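Local structure of ParA (Salmonella enterica subsp. enterica serovar Newport str. SL317, 3EZF) at residues G229-Q232 and Y233-L236; S217-R220 and E221-E225. The protein probably binds adenine nucleotides through a P-loop NTPase domain and DNA through a winged helix-turn-helix, serving plasmid partition and ADP-mediated transcriptional regulation. All coordinates share one frame; numbering follows the deposited sequence.

Contact 1 (G229-Q232 and Y233-L236); sequences GQNQ and YEIL. Unlike the reference sequence in segment 229-232: Gln230 (reference Met), Asn231 (reference Lys), Gln232 (reference Pro). Unlike the reference sequence in segment 233-236: Tyr233 (reference Ser), Ile235 (reference Val).
Asn231 and Glu234 close a type I beta turn, with Gln232 and Tyr233 at its two corners. The amide of Glu234 donates a nearly straight bond to Asn231 O, N to O 3.0 Å. The turn delivers the chain to the N-cap position, Glu234, of helix 235-241.

The tightly packed part is the inner side of the turn, where the buried Ile235 brings CD1 to 3.9 Å from Gln230 CB and packs also on Trp219 and Leu227.

Two stacks of partly exposed side chains make up the side nearer solvent. In the first, Gln232 turns CG back over its own backbone and then runs out straight, alongside the tyrosine and in the same direction. Its CG sits over the centre of the Tyr233 ring in a CH-pi contact, 3.5 Å from the centroid and only 2° off the ring normal. Farther out, Gln232 CD lies 3.5 Å from Tyr233 CZ, with amide and ring planes 13° apart, so that the outer part of the glutamine lies flat on one face. In the second, Asn231 and Glu234 cross at about a right angle with amide and carboxylate planes stacked 7° apart; their CG atoms are separated by 3.7 Å. Val306 touches both residues.

Chemically, polar side chains satisfy the backbone of the turn. Gln232 O takes bonds from Trp219 NE1 and Asn265 ND2, while Asn265 OD1 accepts the bond from Leu236 N, so one asparagine ties the turn to the first turn of the helix. Glu234 probably feels two opposing effects: the like-charged Glu307 nearby would tend to raise its proton affinity, and the helix N terminus that it caps would tend to lower it.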
ATOM      1  N   GLY A 229      -6.689 -18.266 -27.532  1.00 60.38           N
ATOM      2  CA  GLY A 229      -7.077 -19.543 -26.966  1.00 55.65           C
ATOM      3  C   GLY A 229      -6.450 -19.896 -25.639  1.00 56.52           C
ATOM      4  O   GLY A 229      -6.633 -21.007 -25.166  1.00 62.36           O
ATOM      5  N   GLN A 230      -5.723 -18.961 -25.034  1.00 60.07           N
ATOM      6  CA  GLN A 230      -5.061 -19.177 -23.747  1.00 59.80           C
ATOM      7  C   GLN A 230      -5.995 -18.930 -22.566  1.00 58.73           C
ATOM      8  O   GLN A 230      -6.896 -18.103 -22.643  1.00 60.44           O
ATOM      9  CB  GLN A 230      -3.865 -18.235 -23.617  1.00 67.05           C
ATOM     10  CG  GLN A 230      -2.566 -18.765 -24.153  1.00 72.24           C
ATOM     11  CD  GLN A 230      -2.057 -19.924 -23.336  1.00 77.81           C
ATOM     12  OE1 GLN A 230      -0.936 -20.385 -23.537  1.00 81.40           O
ATOM     13  NE2 GLN A 230      -2.878 -20.407 -22.405  1.00 76.99           N
ATOM     14  N   ASN A 231      -5.761 -19.636 -21.464  1.00 58.49           N
ATOM     15  CA  ASN A 231      -6.569 -19.481 -20.258  1.00 53.92           C
ATOM     16  C   ASN A 231      -5.959 -18.369 -19.418  1.00 50.45           C
ATOM     17  O   ASN A 231      -4.846 -18.500 -18.928  1.00 51.21           O
ATOM     18  CB  ASN A 231      -6.573 -20.780 -19.460  1.00 57.21           C
ATOM     19  CG  ASN A 231      -7.418 -20.688 -18.212  1.00 62.37           C
ATOM     20  OD1 ASN A 231      -8.281 -21.531 -17.968  1.00 66.22           O
ATOM     21  ND2 ASN A 231      -7.178 -19.656 -17.408  1.00 60.96           N
ATOM     22  N   GLN A 232      -6.697 -17.288 -19.229  1.00 48.01           N
ATOM     23  CA  GLN A 232      -6.181 -16.146 -18.488  1.00 47.56           C
ATOM     24  C   GLN A 232      -5.641 -16.416 -17.104  1.00 44.54           C
ATOM     25  O   GLN A 232      -4.904 -15.599 -16.575  1.00 45.80           O
ATOM     26  CB  GLN A 232      -7.247 -15.059 -18.374  1.00 47.04           C
ATOM     27  CG  GLN A 232      -8.443 -15.478 -17.561  1.00 45.89           C
ATOM     28  CD  GLN A 232      -9.467 -14.392 -17.457  1.00 45.00           C
ATOM     29  OE1 GLN A 232     -10.651 -14.677 -17.301  1.00 45.85           O
ATOM     30  NE2 GLN A 232      -9.023 -13.131 -17.534  1.00 44.04           N
ATOM     31  N   TYR A 233      -6.002 -17.543 -16.507  1.00 45.70           N
ATOM     32  CA  TYR A 233      -5.541 -17.832 -15.150  1.00 46.52           C
ATOM     33  C   TYR A 233      -4.477 -18.920 -15.049  1.00 44.94           C
ATOM     34  O   TYR A 233      -4.166 -19.391 -13.961  1.00 48.92           O
ATOM     35  CB  TYR A 233      -6.747 -18.172 -14.248  1.00 43.57           C
ATOM     36  CG  TYR A 233      -7.762 -17.043 -14.149  1.00 46.26           C
ATOM     37  CD1 TYR A 233      -9.133 -17.295 -14.245  1.00 43.70           C
ATOM     38  CD2 TYR A 233      -7.347 -15.715 -13.976  1.00 45.09           C
ATOM     39  CE1 TYR A 233     -10.061 -16.257 -14.172  1.00 44.68           C
ATOM     40  CE2 TYR A 233      -8.269 -14.669 -13.900  1.00 47.26           C
ATOM     41  CZ  TYR A 233      -9.624 -14.946 -14.000  1.00 46.82           C
ATOM     42  OH  TYR A 233     -10.536 -13.912 -13.933  1.00 45.21           O
ATOM     43  N   GLU A 234      -3.908 -19.313 -16.182  1.00 45.89           N
ATOM     44  CA  GLU A 234      -2.873 -20.334 -16.188  1.00 44.56           C
ATOM     45  C   GLU A 234      -1.616 -19.801 -16.849  1.00 44.31           C
ATOM     46  O   GLU A 234      -0.645 -20.540 -17.014  1.00 44.15           O
ATOM     47  CB  GLU A 234      -3.331 -21.580 -16.943  1.00 45.20           C
ATOM     48  CG  GLU A 234      -4.591 -22.231 -16.408  1.00 55.72           C
ATOM     49  CD  GLU A 234      -4.942 -23.542 -17.128  1.00 59.99           C
ATOM     50  OE1 GLU A 234      -4.408 -23.790 -18.229  1.00 61.01           O
ATOM     51  OE2 GLU A 234      -5.762 -24.326 -16.597  1.00 63.54           O
ATOM     52  N   ILE A 235      -1.628 -18.525 -17.231  1.00 44.67           N
ATOM     53  CA  ILE A 235      -0.467 -17.928 -17.888  1.00 43.25           C
ATOM     54  C   ILE A 235       0.785 -17.958 -17.017  1.00 42.23           C
ATOM     55  O   ILE A 235       1.845 -18.354 -17.482  1.00 40.09           O
ATOM     56  CB  ILE A 235      -0.708 -16.460 -18.295  1.00 41.79           C
ATOM     57  CG1 ILE A 235      -2.077 -16.293 -18.961  1.00 37.63           C
ATOM     58  CG2 ILE A 235       0.388 -16.028 -19.252  1.00 39.79           C
ATOM     59  CD1 ILE A 235      -2.299 -17.209 -20.146  1.00 39.65           C
ATOM     60  N   LEU A 236       0.658 -17.542 -15.758  1.00 44.73           N
ATOM     61  CA  LEU A 236       1.796 -17.518 -14.829  1.00 43.72           C
ATOM     62  C   LEU A 236       2.530 -18.862 -14.768  1.00 41.15           C
ATOM     63  O   LEU A 236       3.744 -18.895 -14.788  1.00 38.29           O
ATOM     64  CB  LEU A 236       1.337 -17.124 -13.407  1.00 42.83           C
ATOM     65  CG  LEU A 236       2.332 -16.484 -12.419  1.00 40.58           C
ATOM     66  CD1 LEU A 236       1.828 -16.713 -11.011  1.00 39.54           C
ATOM     67  CD2 LEU A 236       3.710 -17.065 -12.548  1.00 40.25           C
TER

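Contact 2 (S217-R220 and E221-E225). Unlike the reference sequence in segment 217-220: Arg220 (reference Glu). Unlike the reference sequence in segment 221-225: Glu221 (reference Asp), Glu224 (reference Lys).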
ATOM      1  N   SER A 217      -6.155  -4.185 -15.278  1.00 48.59           N
ATOM      2  CA  SER A 217      -7.457  -3.619 -15.605  1.00 53.17           C
ATOM      3  C   SER A 217      -7.966  -3.993 -16.986  1.00 55.31           C
ATOM      4  O   SER A 217      -9.112  -3.697 -17.321  1.00 58.61           O
ATOM      5  CB  SER A 217      -7.398  -2.096 -15.511  1.00 58.16           C
ATOM      6  OG  SER A 217      -6.918  -1.687 -14.242  1.00 71.40           O
ATOM      7  N   GLN A 218      -7.125  -4.651 -17.776  1.00 53.47           N
ATOM      8  CA  GLN A 218      -7.483  -5.018 -19.129  1.00 51.34           C
ATOM      9  C   GLN A 218      -6.927  -6.393 -19.465  1.00 51.24           C
ATOM     10  O   GLN A 218      -6.819  -6.772 -20.633  1.00 50.95           O
ATOM     11  CB  GLN A 218      -6.916  -3.951 -20.056  1.00 54.92           C
ATOM     12  CG  GLN A 218      -7.238  -4.100 -21.520  1.00 64.80           C
ATOM     13  CD  GLN A 218      -6.760  -2.891 -22.307  1.00 72.11           C
ATOM     14  OE1 GLN A 218      -5.652  -2.375 -22.073  1.00 69.54           O
ATOM     15  NE2 GLN A 218      -7.592  -2.427 -23.247  1.00 75.17           N
ATOM     16  N   TRP A 219      -6.605  -7.149 -18.424  1.00 49.98           N
ATOM     17  CA  TRP A 219      -6.038  -8.480 -18.573  1.00 50.99           C
ATOM     18  C   TRP A 219      -6.718  -9.415 -19.574  1.00 54.20           C
ATOM     19  O   TRP A 219      -6.088  -9.811 -20.559  1.00 55.49           O
ATOM     20  CB  TRP A 219      -5.937  -9.175 -17.204  1.00 47.56           C
ATOM     21  CG  TRP A 219      -5.139 -10.465 -17.259  1.00 46.16           C
ATOM     22  CD1 TRP A 219      -5.637 -11.736 -17.205  1.00 45.76           C
ATOM     23  CD2 TRP A 219      -3.719 -10.601 -17.448  1.00 39.55           C
ATOM     24  NE1 TRP A 219      -4.623 -12.650 -17.347  1.00 42.62           N
ATOM     25  CE2 TRP A 219      -3.434 -11.982 -17.491  1.00 39.74           C
ATOM     26  CE3 TRP A 219      -2.661  -9.690 -17.576  1.00 38.95           C
ATOM     27  CZ2 TRP A 219      -2.138 -12.480 -17.672  1.00 42.68           C
ATOM     28  CZ3 TRP A 219      -1.373 -10.179 -17.755  1.00 41.38           C
ATOM     29  CH2 TRP A 219      -1.122 -11.565 -17.796  1.00 44.83           C
ATOM     30  N   ARG A 220      -7.983  -9.772 -19.345  1.00 53.10           N
ATOM     31  CA  ARG A 220      -8.662 -10.705 -20.262  1.00 55.38           C
ATOM     32  C   ARG A 220      -8.545 -10.309 -21.713  1.00 56.40           C
ATOM     33  O   ARG A 220      -8.168 -11.082 -22.576  1.00 51.54           O
ATOM     34  CB  ARG A 220     -10.150 -10.869 -19.926  1.00 57.50           C
ATOM     35  CG  ARG A 220     -10.828 -11.876 -20.850  1.00 59.86           C
ATOM     36  CD  ARG A 220     -12.087 -12.487 -20.265  1.00 67.88           C
ATOM     37  NE  ARG A 220     -13.290 -11.701 -20.536  1.00 77.00           N
ATOM     38  CZ  ARG A 220     -13.805 -11.484 -21.748  1.00 79.81           C
ATOM     39  NH1 ARG A 220     -13.216 -11.993 -22.826  1.00 76.64           N
ATOM     40  NH2 ARG A 220     -14.919 -10.761 -21.884  1.00 77.45           N
ATOM     41  N   GLU A 221      -8.919  -9.075 -21.954  1.00 58.52           N
ATOM     42  CA  GLU A 221      -8.867  -8.442 -23.245  1.00 59.92           C
ATOM     43  C   GLU A 221      -7.486  -8.726 -23.955  1.00 60.63           C
ATOM     44  O   GLU A 221      -7.411  -9.185 -25.117  1.00 61.28           O
ATOM     45  CB  GLU A 221      -9.070  -6.932 -22.945  1.00 67.83           C
ATOM     46  CG  GLU A 221     -10.610  -6.332 -22.860  1.00 76.06           C
ATOM     47  CD  GLU A 221     -11.353  -6.459 -21.395  1.00 80.74           C
ATOM     48  OE1 GLU A 221     -11.233  -7.321 -20.413  1.00 81.52           O
ATOM     49  OE2 GLU A 221     -12.202  -5.579 -21.283  1.00 84.56           O
ATOM     50  N   LEU A 222      -6.400  -8.388 -23.249  1.00 56.13           N
ATOM     51  CA  LEU A 222      -5.023  -8.572 -23.741  1.00 51.22           C
ATOM     52  C   LEU A 222      -4.658 -10.035 -23.956  1.00 51.83           C
ATOM     53  O   LEU A 222      -3.914 -10.365 -24.878  1.00 49.32           O
ATOM     54  CB  LEU A 222      -4.003  -7.984 -22.763  1.00 43.47           C
ATOM     55  CG  LEU A 222      -3.908  -6.464 -22.727  1.00 45.17           C
ATOM     56  CD1 LEU A 222      -3.058  -6.011 -21.551  1.00 39.47           C
ATOM     57  CD2 LEU A 222      -3.327  -5.974 -24.034  1.00 42.67           C
ATOM     58  N   VAL A 223      -5.149 -10.911 -23.083  1.00 51.52           N
ATOM     59  CA  VAL A 223      -4.838 -12.324 -23.212  1.00 48.56           C
ATOM     60  C   VAL A 223      -5.457 -12.819 -24.501  1.00 51.08           C
ATOM     61  O   VAL A 223      -4.874 -13.638 -25.192  1.00 49.82           O
ATOM     62  CB  VAL A 223      -5.389 -13.143 -22.016  1.00 50.27           C
ATOM     63  CG1 VAL A 223      -5.100 -14.632 -22.211  1.00 42.18           C
ATOM     64  CG2 VAL A 223      -4.754 -12.660 -20.719  1.00 48.53           C
ATOM     65  N   GLU A 224      -6.632 -12.293 -24.834  1.00 60.22           N
ATOM     66  CA  GLU A 224      -7.345 -12.687 -26.050  1.00 62.84           C
ATOM     67  C   GLU A 224      -6.609 -12.240 -27.301  1.00 63.47           C
ATOM     68  O   GLU A 224      -6.751 -12.845 -28.363  1.00 66.26           O
ATOM     69  CB  GLU A 224      -8.749 -12.086 -26.066  1.00 67.99           C
ATOM     70  CG  GLU A 224      -9.558 -12.340 -24.807  1.00 76.03           C
ATOM     71  CD  GLU A 224     -11.050 -12.428 -25.085  1.00 82.16           C
ATOM     72  OE1 GLU A 224     -11.479 -13.456 -25.667  1.00 83.86           O
ATOM     73  OE2 GLU A 224     -11.786 -11.472 -24.736  1.00 82.44           O
ATOM     74  N   GLU A 225      -5.827 -11.174 -27.165  1.00 64.00           N
ATOM     75  CA  GLU A 225      -5.053 -10.613 -28.269  1.00 61.31           C
ATOM     76  C   GLU A 225      -3.707 -11.315 -28.425  1.00 56.39           C
ATOM     77  O   GLU A 225      -3.451 -11.965 -29.428  1.00 53.86           O
ATOM     78  CB  GLU A 225      -4.864  -9.112 -28.015  1.00 63.54           C
ATOM     79  CG  GLU A 225      -3.938  -8.382 -28.951  1.00 71.75           C
ATOM     80  CD  GLU A 225      -3.933  -6.878 -28.689  1.00 78.69           C
ATOM     81  OE1 GLU A 225      -3.068  -6.166 -29.254  1.00 83.75           O
ATOM     82  OE2 GLU A 225      -4.801  -6.406 -27.920  1.00 78.43           O
TER
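Three i to i+4 backbone bonds open helix 219-226 from its N-cap residue Gln218: Leu222 N to Gln218 O at 3.1 Å, Val223 N to Trp219 O at 2.9 Å, and Glu224 N to Arg220 O at 3.0 Å. The side chains divide into a buried and an exposed face.

On the buried face Val223 puts CG2 over the five-membered ring of Trp219 in a CH-pi contact, 3.6 Å from its centroid and shifted toward the rim. With CG anti to the backbone N (chi1 -170°), the indole swings along the helix toward Val223, whose CG2 lies beside its own backbone N. The ring is packed further by Met181 and Leu182 and by Pro261 and Asn265, and its NE1 is spent on Gln232 O.

The exposed face carries a salt bridge between Arg220 NH1 and Glu224 OE2, whose modelled length is too short to be trusted. The arginine bends at chi3 (88°) to bring NH1 round, and the carboxylate meets the guanidinium at its edge, with the two planes 59° apart rather than face to face or coplanar. Nearer the helix start, Gln218 CG rests 3.7 Å from Glu221 CB, the two side chains crossing at about a right angle.

Aromatic-aliphatic and oppositely charged pairs at i and i+4 are the classic lateral contacts of an amphipathic alpha-helix, here on a peripheral helix of the P-loop NTPase domain.

In the fold
From the N-terminal side, contact 2 comes first, within the start of helix 219-226, and closes no loop; contact 1 follows, closing the beta turn that ends the linker to helix 235-241. They stand in series, neither nested nor crossing, with centres about 10 Å apart and on the same side of the chain's centre. The linker folds back so that the two meet: Ile235 CG1 lies 4.0 Å from Trp219 CZ2, and Gln230 O lies 3.9 Å from Val223 CG1. Together they join the two successive helices to helix 261-267, whose Asn265 touches both contacts, while helix 177-182 packs on Trp219 and Leu222 of contact 2.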